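Local atomic coordinates of hypothetical protein Atu0492 (Agrobacterium tumefaciens, PDB entry 2GMY), a protein that is of unknown function but, as a putative AhpD-like member of the carboxymuconolactone decarboxylase family, probably serves in antioxidant defence. Residues C51-M54 with H55-S59. Residues are numbered along the deposited sequence; the frame is centred on the assembly and turned at random.
Sequences CVDM and HVKES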
# COMPACT_ATOMS: atom_id res chain seq x y z
N CYS A 51 -2.68 0.83 -24.28
CA CYS A 51 -1.29 0.61 -24.63
C CYS A 51 -0.91 -0.86 -24.61
O CYS A 51 -0.13 -1.29 -25.46
CB CYS A 51 -0.35 1.44 -23.75
SG CYS A 51 -0.54 3.24 -24.03
N VAL A 52 -1.43 -1.65 -23.67
CA VAL A 52 -1.13 -3.08 -23.67
C VAL A 52 -1.56 -3.71 -25.00
O VAL A 52 -0.80 -4.45 -25.61
CB VAL A 52 -1.76 -3.83 -22.47
CG1 VAL A 52 -1.64 -5.35 -22.65
CG2 VAL A 52 -1.09 -3.39 -21.16
N ASP A 53 -2.76 -3.39 -25.44
CA ASP A 53 -3.26 -3.93 -26.71
C ASP A 53 -2.30 -3.62 -27.84
O ASP A 53 -1.94 -4.51 -28.62
CB ASP A 53 -4.64 -3.38 -27.04
CG ASP A 53 -5.25 -4.05 -28.27
OD1 ASP A 53 -5.47 -5.28 -28.21
OD2 ASP A 53 -5.52 -3.35 -29.26
N MET A 54 -1.88 -2.36 -27.92
CA MET A 54 -0.95 -1.89 -28.94
C MET A 54 0.39 -2.62 -28.87
O MET A 54 0.93 -3.08 -29.89
CB MET A 54 -0.72 -0.39 -28.77
CG MET A 54 0.08 0.27 -29.90
SD MET A 54 0.33 2.06 -29.64
CE MET A 54 -1.35 2.62 -29.48
N HIS A 55 0.93 -2.74 -27.66
CA HIS A 55 2.29 -3.26 -27.53
C HIS A 55 2.38 -4.77 -27.58
O HIS A 55 3.42 -5.31 -27.96
CB HIS A 55 2.98 -2.63 -26.31
CG HIS A 55 3.02 -1.14 -26.40
ND1 HIS A 55 3.54 -0.48 -27.49
CD2 HIS A 55 2.58 -0.18 -25.55
CE1 HIS A 55 3.42 0.82 -27.32
NE2 HIS A 55 2.85 1.03 -26.15
N VAL A 56 1.29 -5.45 -27.22
CA VAL A 56 1.16 -6.89 -27.47
C VAL A 56 1.31 -7.12 -28.99
O VAL A 56 2.11 -7.96 -29.44
CB VAL A 56 -0.19 -7.42 -26.97
CG1 VAL A 56 -0.51 -8.78 -27.60
CG2 VAL A 56 -0.19 -7.54 -25.44
N LYS A 57 0.56 -6.35 -29.77
CA LYS A 57 0.55 -6.51 -31.24
C LYS A 57 1.90 -6.17 -31.85
O LYS A 57 2.39 -6.88 -32.73
CB LYS A 57 -0.57 -5.66 -31.86
CG LYS A 57 -1.95 -6.26 -31.60
CD LYS A 57 -3.07 -5.26 -31.84
CE LYS A 57 -4.42 -5.88 -31.57
NZ LYS A 57 -5.53 -4.87 -31.66
N GLU A 58 2.53 -5.10 -31.36
CA GLU A 58 3.88 -4.74 -31.85
C GLU A 58 4.93 -5.80 -31.53
O GLU A 58 5.77 -6.12 -32.38
CB GLU A 58 4.34 -3.39 -31.31
CG GLU A 58 3.51 -2.22 -31.81
CD GLU A 58 3.71 -0.99 -30.97
OE1 GLU A 58 4.01 -1.13 -29.76
OE2 GLU A 58 3.55 0.13 -31.50
N SER A 59 4.89 -6.34 -30.31
CA SER A 59 5.81 -7.40 -29.89
C SER A 59 5.62 -8.64 -30.76
O SER A 59 6.59 -9.24 -31.22
CB SER A 59 5.58 -7.77 -28.42
OG SER A 59 5.84 -6.65 -27.59
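His55 turns its imidazole back over the preceding turn of helix 49-61, where CD2 lies 3.8 Å from CB of Cys51. The first torsion explains this placement: CG is anti to the carbonyl carbon and beside the backbone N (chi1 -58°), which carries the ring back toward Cys51. Met54 runs alongside, its CG above one ring face but displaced toward the rim, and its sulfur SD follows obliquely, 4.6 Å from the centroid of the His55 ring. In the backbone, the N of His55 donates to O of Cys51 at 2.8 Å.

Val56 continues the helical bonding through its N to O of Val52, and its CG2 meets CG1 of Val52 at 3.8 Å. This apolar side faces a second subunit, whose Val74 packs on Val52 and whose Asn70 packs on Val56.

One residue on, Lys57 stretches an extended chain back along the helix to Asp53. Its NZ forms a salt bridge of 2.8 Å with Asp53 OD2, on the syn side and 24° out of the carboxylate plane. Glu147 supplies a second carboxylate to the same ammonium group.

Glu58 returns to the histidine side. Its OE1 accepts the N-H of His55 ND1 at a very short modelled distance of 2.4 Å, while OE2 lies 3.8 Å from CG of Met54. At Ser59, OG and N both donate hydrogen bonds to O of His55, from opposite faces of its plane.

Cys51 and His55 take the second cysteine and the histidine positions of the CxxCxxxH pattern of AhpD-like proteins, consistent with a thiol redox site. The modelled Glu58 carboxylate would hold the imidazole's rotation, though the distance is too short to be taken literally, whereas Lys57, shared between Asp53 and Glu147, links the helix to the C-terminal tail.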